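Side-chain contacts in enterochelin esterase (Salmonella enterica subsp. enterica serovar Typhimurium, PDB 3MGA), which probably hydrolyses the ester bonds of ferric enterobactin, a cyclic catecholate siderophore, so that its iron can be released inside the cell: residues 36-41 with 48-53; 54-57 with 62-65; 58-63 with 83-88; 67-72 with 118-123. One frame throughout, in Å; residues are numbered along the deposited sequence.

Interaction 1 of 4, residues 36-41 with 48-53; sequences FWWRDP and SPIRRV
Trp38 lays its indole against the branched side chain of Val53, and here the contact is tight. Val53 CG1 stands 3.7 Å above one face of the Trp38 ring, displaced toward the rim, and Val53 CG2 lies 3.8 Å from Trp38 CZ3. With CG anti to the backbone N (chi1 180°), the tryptophan reaches from strand 32-39 toward strand 52-57, a span that suits a long flat group, while valine offers two methyls to it. Met72 and Trp81 also pack on this indole.

Ile50, nearer to solvent, is held more loosely. Its CG1 approaches the edge of the Trp38 ring, 4.4 Å from CH2, and comes closer to the carboxylate, 3.6 Å from Asp40 OD2. Ser48 and Asp40 beside it are buried; Ser48 OG donates to Asp40 OD2, although the modelled separation is too short to be trusted. A serine fits because its hydroxyl can also accept: Ile50 N binds Ser48 OG at 3.2 Å, forming an ST turn. A salt bridge from Asp40 to Arg74 should favour the charged carboxylate. Strands 32-39 and 52-57 belong to opposing sheets, joined here as in the beta sandwich of E-set domains.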
# COMPACT_ATOMS: atom_id res chain seq x y z
N PHE A 36 16.62 -15.43 -6.42
CA PHE A 36 15.39 -15.59 -7.18
C PHE A 36 15.64 -16.54 -8.33
O PHE A 36 16.73 -16.55 -8.91
CB PHE A 36 14.93 -14.25 -7.72
CG PHE A 36 14.48 -13.29 -6.66
CD1 PHE A 36 13.12 -13.03 -6.47
CD2 PHE A 36 15.39 -12.66 -5.84
CE1 PHE A 36 12.70 -12.14 -5.49
CE2 PHE A 36 14.97 -11.78 -4.85
CZ PHE A 36 13.63 -11.52 -4.68
N TRP A 37 14.64 -17.35 -8.66
CA TRP A 37 14.74 -18.30 -9.76
C TRP A 37 13.56 -18.17 -10.72
O TRP A 37 12.41 -17.99 -10.29
CB TRP A 37 14.76 -19.73 -9.25
CG TRP A 37 15.76 -20.03 -8.18
CD1 TRP A 37 15.51 -20.11 -6.84
CD2 TRP A 37 17.15 -20.32 -8.35
NE1 TRP A 37 16.66 -20.42 -6.16
CE2 TRP A 37 17.68 -20.56 -7.06
CE3 TRP A 37 18.00 -20.39 -9.46
CZ2 TRP A 37 19.03 -20.86 -6.86
CZ3 TRP A 37 19.34 -20.70 -9.26
CH2 TRP A 37 19.84 -20.93 -7.97
N TRP A 38 13.85 -18.24 -12.01
CA TRP A 38 12.83 -18.22 -13.05
C TRP A 38 13.24 -19.27 -14.07
O TRP A 38 14.38 -19.29 -14.52
CB TRP A 38 12.70 -16.84 -13.72
CG TRP A 38 11.64 -16.82 -14.81
CD1 TRP A 38 10.28 -16.81 -14.63
CD2 TRP A 38 11.86 -16.80 -16.23
NE1 TRP A 38 9.64 -16.79 -15.86
CE2 TRP A 38 10.59 -16.79 -16.85
CE3 TRP A 38 13.00 -16.80 -17.03
CZ2 TRP A 38 10.43 -16.76 -18.23
CZ3 TRP A 38 12.85 -16.78 -18.41
CH2 TRP A 38 11.57 -16.76 -19.00
N ARG A 39 12.30 -20.16 -14.39
CA ARG A 39 12.53 -21.23 -15.35
C ARG A 39 12.04 -20.78 -16.71
O ARG A 39 10.86 -20.49 -16.89
CB ARG A 39 11.79 -22.49 -14.92
CG ARG A 39 12.06 -23.70 -15.81
CD ARG A 39 11.34 -24.94 -15.30
NE ARG A 39 11.76 -26.15 -16.00
CZ ARG A 39 11.28 -27.37 -15.76
NH1 ARG A 39 10.33 -27.56 -14.84
NH2 ARG A 39 11.74 -28.40 -16.45
N ASP A 40 12.95 -20.71 -17.68
CA ASP A 40 12.59 -20.30 -19.03
C ASP A 40 11.81 -21.44 -19.68
O ASP A 40 12.31 -22.56 -19.77
CB ASP A 40 13.85 -19.97 -19.84
CG ASP A 40 13.54 -19.32 -21.18
OD1 ASP A 40 12.47 -19.59 -21.76
OD2 ASP A 40 14.39 -18.54 -21.66
N PRO A 41 10.56 -21.18 -20.11
CA PRO A 41 9.79 -22.25 -20.73
C PRO A 41 10.22 -22.58 -22.16
O PRO A 41 9.83 -23.63 -22.67
CB PRO A 41 8.35 -21.71 -20.72
CG PRO A 41 8.39 -20.35 -20.15
CD PRO A 41 9.81 -19.91 -20.04
N SER A 48 15.69 -20.72 -26.59
CA SER A 48 14.98 -19.54 -26.10
C SER A 48 15.51 -18.20 -26.65
O SER A 48 16.71 -17.95 -26.61
CB SER A 48 15.03 -19.48 -24.57
OG SER A 48 14.41 -18.30 -24.09
N PRO A 49 14.60 -17.34 -27.12
CA PRO A 49 14.96 -16.03 -27.66
C PRO A 49 14.97 -14.94 -26.58
O PRO A 49 15.09 -13.76 -26.91
CB PRO A 49 13.84 -15.76 -28.65
CG PRO A 49 12.63 -16.32 -27.95
CD PRO A 49 13.13 -17.53 -27.16
N ILE A 50 14.83 -15.33 -25.31
CA ILE A 50 14.81 -14.36 -24.21
C ILE A 50 16.14 -13.65 -23.99
O ILE A 50 17.19 -14.28 -23.81
CB ILE A 50 14.37 -15.03 -22.89
CG1 ILE A 50 12.93 -15.55 -23.00
CG2 ILE A 50 14.45 -14.03 -21.75
CD1 ILE A 50 11.90 -14.48 -23.32
N ARG A 51 16.07 -12.32 -24.00
CA ARG A 51 17.22 -11.44 -23.80
C ARG A 51 17.30 -10.96 -22.34
O ARG A 51 18.38 -10.95 -21.75
CB ARG A 51 17.11 -10.21 -24.72
CG ARG A 51 17.17 -10.49 -26.21
CD ARG A 51 18.54 -10.97 -26.65
NE ARG A 51 18.65 -11.07 -28.11
CZ ARG A 51 19.76 -11.40 -28.76
NH1 ARG A 51 20.88 -11.67 -28.10
NH2 ARG A 51 19.75 -11.45 -30.09
N ARG A 52 16.16 -10.55 -21.78
CA ARG A 52 16.12 -10.06 -20.39
C ARG A 52 15.06 -10.74 -19.53
O ARG A 52 14.09 -11.29 -20.03
CB ARG A 52 15.84 -8.55 -20.37
CG ARG A 52 16.88 -7.66 -21.05
CD ARG A 52 18.22 -7.65 -20.33
NE ARG A 52 19.14 -6.68 -20.92
CZ ARG A 52 19.95 -6.91 -21.95
NH1 ARG A 52 19.98 -8.10 -22.54
NH2 ARG A 52 20.73 -5.94 -22.40
N VAL A 53 15.28 -10.66 -18.23
CA VAL A 53 14.36 -11.18 -17.22
C VAL A 53 14.53 -10.22 -16.06
O VAL A 53 15.30 -10.48 -15.13
CB VAL A 53 14.69 -12.61 -16.78
CG1 VAL A 53 13.63 -13.10 -15.83
CG2 VAL A 53 14.81 -13.54 -17.98

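Interaction 2 of 4, residues 54-57 with 62-65; sequences WVYI and DHHQ
The Asx turn headed by Asp62, in the loop that leaves strand 52-57, packs against the ring of Tyr56 on that strand. Asp62 CB does the touching, 3.5 Å from Tyr56 CZ and 3.6 Å from Tyr56 CE1. The methylene meets the aromatic carbons; the carboxylate plane is turned 72° from the ring, and its oxygens are bound by the loop. Farther out, Tyr56 OH approaches the edge of the His63 imidazole, 4.0 Å from CD2, a contact without a hydrogen bond.

Strand 52-57 is an outermost strand of one sheet of the E-set beta sandwich, and its two sides face different surroundings. Ile57, branched and apolar, sends its side chain away from the loop into the space between the sheets, where Trp83 and Tyr95 receive it. Tyr56 faces outward, and Trp124 of helix 117-127 meets its ring edge-to-face; a tyrosine can pack there and still carry a polar tip.

Aspartate suits the turn because each carboxylate oxygen accepts from a backbone N-H. OD1 takes His64 N at 3.1 Å, the donor lying well above the carboxylate plane, and OD2 takes Gly59 N in a straighter bond of 3.0 Å. Asp62 CG sits between the backbone N and the carbonyl carbon (chi1 62°), which turns the oxygens back over the loop. His64 lies with its CD2 3.3 Å above the His63 ring plane and also meets His383, in the region of the putative esterase family.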
# COMPACT_ATOMS: atom_id res chain seq x y z
N TRP A 54 13.84 -9.08 -16.12
CA TRP A 54 13.97 -8.06 -15.09
C TRP A 54 13.30 -8.48 -13.79
O TRP A 54 12.23 -9.11 -13.79
CB TRP A 54 13.40 -6.71 -15.57
CG TRP A 54 13.97 -6.24 -16.91
CD1 TRP A 54 13.36 -6.34 -18.13
CD2 TRP A 54 15.24 -5.63 -17.15
NE1 TRP A 54 14.17 -5.82 -19.11
CE2 TRP A 54 15.33 -5.38 -18.53
CE3 TRP A 54 16.31 -5.26 -16.33
CZ2 TRP A 54 16.45 -4.78 -19.12
CZ3 TRP A 54 17.42 -4.67 -16.90
CH2 TRP A 54 17.49 -4.44 -18.29
N VAL A 55 13.95 -8.16 -12.68
CA VAL A 55 13.42 -8.48 -11.38
C VAL A 55 12.99 -7.13 -10.83
O VAL A 55 13.82 -6.27 -10.56
CB VAL A 55 14.50 -9.14 -10.50
CG1 VAL A 55 13.97 -9.47 -9.11
CG2 VAL A 55 15.03 -10.41 -11.20
N TYR A 56 11.68 -6.94 -10.73
CA TYR A 56 11.12 -5.68 -10.26
C TYR A 56 10.57 -5.88 -8.86
O TYR A 56 9.47 -6.38 -8.69
CB TYR A 56 10.02 -5.21 -11.22
CG TYR A 56 9.55 -3.79 -11.00
CD1 TYR A 56 10.18 -2.72 -11.65
CD2 TYR A 56 8.46 -3.51 -10.18
CE1 TYR A 56 9.75 -1.41 -11.48
CE2 TYR A 56 8.02 -2.20 -9.99
CZ TYR A 56 8.66 -1.16 -10.64
OH TYR A 56 8.22 0.14 -10.46
N ILE A 57 11.37 -5.50 -7.87
CA ILE A 57 11.02 -5.62 -6.47
C ILE A 57 10.72 -4.23 -5.93
O ILE A 57 11.57 -3.34 -6.00
CB ILE A 57 12.18 -6.25 -5.65
CG1 ILE A 57 12.64 -7.56 -6.29
CG2 ILE A 57 11.76 -6.49 -4.22
CD1 ILE A 57 13.83 -8.21 -5.60
N ASP A 62 13.53 -0.76 -8.15
CA ASP A 62 12.72 0.15 -8.97
C ASP A 62 13.22 1.60 -8.90
O ASP A 62 14.34 1.86 -8.49
CB ASP A 62 11.23 0.04 -8.58
CG ASP A 62 10.96 0.45 -7.14
OD1 ASP A 62 11.88 0.94 -6.46
OD2 ASP A 62 9.81 0.27 -6.67
N HIS A 63 12.38 2.53 -9.32
CA HIS A 63 12.72 3.95 -9.33
C HIS A 63 12.79 4.59 -7.94
O HIS A 63 13.39 5.65 -7.79
CB HIS A 63 11.71 4.72 -10.17
CG HIS A 63 10.34 4.74 -9.57
ND1 HIS A 63 9.91 5.77 -8.75
CD2 HIS A 63 9.31 3.87 -9.65
CE1 HIS A 63 8.67 5.52 -8.36
NE2 HIS A 63 8.29 4.37 -8.89
N HIS A 64 12.17 3.97 -6.94
CA HIS A 64 12.19 4.53 -5.59
C HIS A 64 13.61 4.56 -5.00
O HIS A 64 13.93 5.43 -4.18
CB HIS A 64 11.21 3.79 -4.65
CG HIS A 64 9.77 3.95 -5.04
ND1 HIS A 64 9.02 5.05 -4.68
CD2 HIS A 64 8.95 3.16 -5.77
CE1 HIS A 64 7.80 4.92 -5.16
NE2 HIS A 64 7.73 3.79 -5.83
N GLN A 65 14.46 3.62 -5.42
CA GLN A 65 15.85 3.59 -4.97
C GLN A 65 16.79 4.04 -6.09
O GLN A 65 18.00 3.88 -5.97
CB GLN A 65 16.25 2.16 -4.55
CG GLN A 65 15.47 1.59 -3.39
CD GLN A 65 15.69 2.35 -2.09
OE1 GLN A 65 14.87 2.27 -1.18
NE2 GLN A 65 16.77 3.10 -2.02

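Interaction 3 of 4, residues 58-63 with 83-88; sequences TGVTDH and WSTALS
Thr61 and Val60, at the turn after strand 52-57, press on Trp83 and Leu87 of strand 80-87, so that the loop covers one end of the space between the two sheets of the beta sandwich. From Thr61 CB the side chain forks. OG1, lodged between the backbone N and the carbonyl carbon (chi1 66°), is hydrogen-bonded to Val55 O and Ile57 N, tying the turn back to the strand it has just left. The methyl CG2 goes the other way and ends 3.6 Å from Trp83 CH2 and 4.0 Å from Trp83 CZ2, meeting the benzene end of the indole obliquely. Threonine suits this place because one branch serves the backbone and the other joins the apolar layer.

The indole itself is steadied at its far end, where Trp83 NE1 is hydrogen-bonded to Gln70 OE1, and Val55 and Ile57 also lie against it. Just before Thr61, Val60 is partly exposed and shares its methyls between Trp91 and strand 80-87. Two residues beyond Thr85, Leu87 sets out past the loop, but its length brings the end back: Leu87 CD2 lies 3.9 Å from Val60 CG2 and 4.1 Å from Val60 CG1.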
# COMPACT_ATOMS: atom_id res chain seq x y z
N THR A 58 9.52 -4.03 -5.40
CA THR A 58 9.11 -2.73 -4.87
C THR A 58 10.11 -2.20 -3.83
O THR A 58 10.45 -2.89 -2.87
CB THR A 58 7.70 -2.79 -4.24
OG1 THR A 58 6.77 -3.26 -5.22
CG2 THR A 58 7.25 -1.42 -3.74
N GLY A 59 10.57 -0.97 -4.04
CA GLY A 59 11.52 -0.33 -3.14
C GLY A 59 12.92 -0.93 -3.06
O GLY A 59 13.68 -0.60 -2.16
N VAL A 60 13.26 -1.81 -3.99
CA VAL A 60 14.59 -2.40 -3.98
C VAL A 60 15.28 -2.27 -5.35
O VAL A 60 16.42 -1.81 -5.41
CB VAL A 60 14.57 -3.87 -3.54
CG1 VAL A 60 15.99 -4.45 -3.57
CG2 VAL A 60 13.98 -3.99 -2.16
N THR A 61 14.59 -2.65 -6.42
CA THR A 61 15.16 -2.55 -7.77
C THR A 61 14.37 -1.64 -8.70
O THR A 61 14.52 -1.71 -9.92
CB THR A 61 15.26 -3.93 -8.44
OG1 THR A 61 13.95 -4.47 -8.68
CG2 THR A 61 16.09 -4.89 -7.59
N ASP A 62 13.53 -0.76 -8.15
CA ASP A 62 12.72 0.15 -8.97
C ASP A 62 13.22 1.60 -8.90
O ASP A 62 14.34 1.86 -8.49
CB ASP A 62 11.23 0.04 -8.58
CG ASP A 62 10.96 0.45 -7.14
OD1 ASP A 62 11.88 0.94 -6.46
OD2 ASP A 62 9.81 0.27 -6.67
N HIS A 63 12.38 2.53 -9.32
CA HIS A 63 12.72 3.95 -9.33
C HIS A 63 12.79 4.59 -7.94
O HIS A 63 13.39 5.65 -7.79
CB HIS A 63 11.71 4.72 -10.17
CG HIS A 63 10.34 4.74 -9.57
ND1 HIS A 63 9.91 5.77 -8.75
CD2 HIS A 63 9.31 3.87 -9.65
CE1 HIS A 63 8.67 5.52 -8.36
NE2 HIS A 63 8.29 4.37 -8.89
N TRP A 83 19.21 -14.54 -10.05
CA TRP A 83 19.59 -13.20 -9.64
C TRP A 83 19.46 -13.14 -8.13
O TRP A 83 18.50 -13.65 -7.56
CB TRP A 83 18.72 -12.14 -10.31
CG TRP A 83 19.10 -10.75 -9.93
CD1 TRP A 83 20.04 -9.96 -10.52
CD2 TRP A 83 18.54 -9.98 -8.86
NE1 TRP A 83 20.11 -8.75 -9.89
CE2 TRP A 83 19.20 -8.73 -8.86
CE3 TRP A 83 17.55 -10.22 -7.90
CZ2 TRP A 83 18.90 -7.72 -7.94
CZ3 TRP A 83 17.25 -9.21 -6.98
CH2 TRP A 83 17.92 -7.98 -7.02
N SER A 84 20.44 -12.52 -7.49
CA SER A 84 20.44 -12.41 -6.04
C SER A 84 20.67 -10.99 -5.59
O SER A 84 21.14 -10.16 -6.36
CB SER A 84 21.52 -13.33 -5.45
OG SER A 84 21.25 -14.68 -5.77
N THR A 85 20.35 -10.74 -4.32
CA THR A 85 20.52 -9.43 -3.72
C THR A 85 20.53 -9.56 -2.20
O THR A 85 20.35 -10.65 -1.67
CB THR A 85 19.37 -8.47 -4.13
OG1 THR A 85 19.51 -7.22 -3.45
CG2 THR A 85 18.03 -9.06 -3.77
N ALA A 86 20.76 -8.43 -1.52
CA ALA A 86 20.76 -8.38 -0.07
C ALA A 86 19.47 -7.71 0.41
O ALA A 86 19.01 -6.74 -0.18
CB ALA A 86 21.96 -7.62 0.44
N LEU A 87 18.87 -8.25 1.47
CA LEU A 87 17.65 -7.69 2.04
C LEU A 87 17.74 -7.72 3.56
O LEU A 87 18.34 -8.64 4.13
CB LEU A 87 16.43 -8.48 1.57
CG LEU A 87 16.14 -8.39 0.07
CD1 LEU A 87 15.02 -9.34 -0.31
CD2 LEU A 87 15.79 -6.95 -0.33
N SER A 88 17.15 -6.73 4.21
CA SER A 88 17.16 -6.66 5.67
C SER A 88 16.24 -7.72 6.28
O SER A 88 15.32 -8.20 5.64
CB SER A 88 16.75 -5.27 6.14
OG SER A 88 15.41 -5.02 5.78

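Interaction 4 of 4, residues 67-72 with 118-123; sequences AQPQTM and NVLREG
The irregular chain 67-72 passes beside helix 117-127, coming nearest where the CA atoms of Pro69 and Leu120 stand 8.1 Å apart. Leu120 alone bridges this gap from the helix. Its CG is anti to the carbonyl carbon (chi1 -74°), and the two methyls at its end spread over the chain. Both lie against Ala67 O, CD1 at 3.4 Å and CD2 at 3.7 Å, and CD2 also meets Pro69 CD at 3.9 Å; the leucine and proline side chains meet at a slant. Leucine suits a helix face turned inward: it is apolar and forked, and it also meets His63 of the same loop.

Ala67 is small enough for its backbone to come close to the leucine. Pro69 presents only hydrocarbon to the helix, and the rest of its ring region is packed by Trp54, Phe106 and Phe109. Gln68 turns away from the helix, and its NE2 is hydrogen-bonded to Ala110 O and Glu113 O. Gln70 folds its amide back on the chain, NE2 giving a bond of 2.8 Å to Gln68 O from above the carbonyl plane, which braces the bend across Pro69. Thr71 OG1 has partners of its own: it donates to Met72 O at 3.1 Å, in the carbonyl plane, and takes Val53 N.

Within the helix, Gly123 N bonds Val119 O in the regular alpha pattern. The whole is plain packing of a helix beside a beta sandwich, through a loop that runs along the sandwich's edge strand 52-57.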
# COMPACT_ATOMS: atom_id res chain seq x y z
N ALA A 67 17.53 2.69 -8.66
CA ALA A 67 18.35 1.53 -8.94
C ALA A 67 18.51 1.31 -10.43
O ALA A 67 17.61 1.60 -11.22
CB ALA A 67 17.74 0.29 -8.29
N GLN A 68 19.69 0.81 -10.81
CA GLN A 68 19.95 0.48 -12.19
C GLN A 68 19.13 -0.78 -12.42
O GLN A 68 19.15 -1.68 -11.58
CB GLN A 68 21.45 0.25 -12.42
CG GLN A 68 22.31 1.49 -12.15
CD GLN A 68 23.81 1.23 -12.21
OE1 GLN A 68 24.26 0.09 -12.35
NE2 GLN A 68 24.59 2.30 -12.09
N PRO A 69 18.36 -0.83 -13.54
CA PRO A 69 17.52 -1.98 -13.86
C PRO A 69 18.24 -3.31 -13.71
O PRO A 69 19.27 -3.54 -14.34
CB PRO A 69 17.14 -1.73 -15.32
CG PRO A 69 17.14 -0.26 -15.44
CD PRO A 69 18.22 0.25 -14.54
N GLN A 70 17.69 -4.17 -12.85
CA GLN A 70 18.29 -5.47 -12.56
C GLN A 70 17.61 -6.59 -13.33
O GLN A 70 16.40 -6.73 -13.29
CB GLN A 70 18.18 -5.77 -11.07
CG GLN A 70 18.89 -4.75 -10.21
CD GLN A 70 20.38 -4.74 -10.47
OE1 GLN A 70 21.01 -5.79 -10.57
NE2 GLN A 70 20.96 -3.55 -10.55
N THR A 71 18.42 -7.37 -14.04
CA THR A 71 17.93 -8.50 -14.81
C THR A 71 18.65 -9.75 -14.36
O THR A 71 19.78 -9.68 -13.87
CB THR A 71 18.21 -8.33 -16.32
OG1 THR A 71 17.83 -9.53 -17.02
CG2 THR A 71 19.69 -8.06 -16.57
N MSE A 72 17.99 -10.90 -14.50
CA MSE A 72 18.60 -12.16 -14.14
C MSE A 72 19.60 -12.57 -15.22
O MSE A 72 19.73 -11.92 -16.27
CB MSE A 72 17.56 -13.27 -13.99
CG MSE A 72 16.48 -13.03 -12.95
SE MSE A 72 15.45 -14.65 -12.63
CE MSE A 72 14.19 -13.98 -11.30
N ASN A 118 13.06 9.98 -13.48
CA ASN A 118 12.11 10.17 -14.57
C ASN A 118 12.40 9.21 -15.72
O ASN A 118 11.48 8.63 -16.30
CB ASN A 118 12.14 11.61 -15.07
CG ASN A 118 11.70 12.61 -14.01
OD1 ASN A 118 11.02 12.25 -13.05
ND2 ASN A 118 12.08 13.87 -14.19
N VAL A 119 13.69 9.04 -16.03
CA VAL A 119 14.11 8.14 -17.11
C VAL A 119 13.79 6.68 -16.75
O VAL A 119 13.45 5.89 -17.63
CB VAL A 119 15.62 8.29 -17.43
CG1 VAL A 119 16.04 7.33 -18.54
CG2 VAL A 119 15.93 9.72 -17.84
N LEU A 120 13.89 6.34 -15.47
CA LEU A 120 13.57 4.98 -15.01
C LEU A 120 12.09 4.65 -15.20
O LEU A 120 11.76 3.72 -15.95
CB LEU A 120 13.99 4.74 -13.55
CG LEU A 120 15.48 4.58 -13.26
CD1 LEU A 120 15.71 4.38 -11.76
CD2 LEU A 120 16.04 3.40 -14.05
N ARG A 121 11.21 5.38 -14.52
CA ARG A 121 9.77 5.13 -14.68
C ARG A 121 9.36 5.00 -16.14
O ARG A 121 8.61 4.10 -16.49
CB ARG A 121 8.89 6.18 -13.99
CG ARG A 121 8.53 5.84 -12.55
CD ARG A 121 7.29 6.62 -12.09
NE ARG A 121 6.66 6.01 -10.92
CZ ARG A 121 5.55 6.46 -10.34
NH1 ARG A 121 4.93 7.53 -10.82
NH2 ARG A 121 5.05 5.83 -9.28
N GLU A 122 9.86 5.91 -16.98
CA GLU A 122 9.56 5.86 -18.40
C GLU A 122 9.92 4.48 -18.93
O GLU A 122 9.09 3.79 -19.50
CB GLU A 122 10.33 6.96 -19.14
CG GLU A 122 10.03 7.07 -20.64
CD GLU A 122 8.59 7.48 -20.95
OE1 GLU A 122 8.31 7.80 -22.13
OE2 GLU A 122 7.74 7.50 -20.03
N GLY A 123 11.16 4.07 -18.70
CA GLY A 123 11.63 2.76 -19.14
C GLY A 123 10.75 1.63 -18.63
O GLY A 123 10.41 0.71 -19.38

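Overall arrangement
From the N terminus, interaction 1 closes first, joining strands 32-39 and 52-57 of the two facing sheets across a short connection. Interaction 2 follows in series, folding the loop at 62-65 back on strand 52-57. Interaction 3 starts in that same loop, sharing Asp62 and His63, and carries it to strand 80-87 of the other sheet. Interaction 4 crosses it: residues 67-72 lie between the two segments of 58-63 with 83-88, and their partner helix comes later. Residues 67-72 also run along strand 52-57, and Met72 packs on Phe36. Together the contacts tie both sheets, the loop and helix 117-127 into one N-terminal domain.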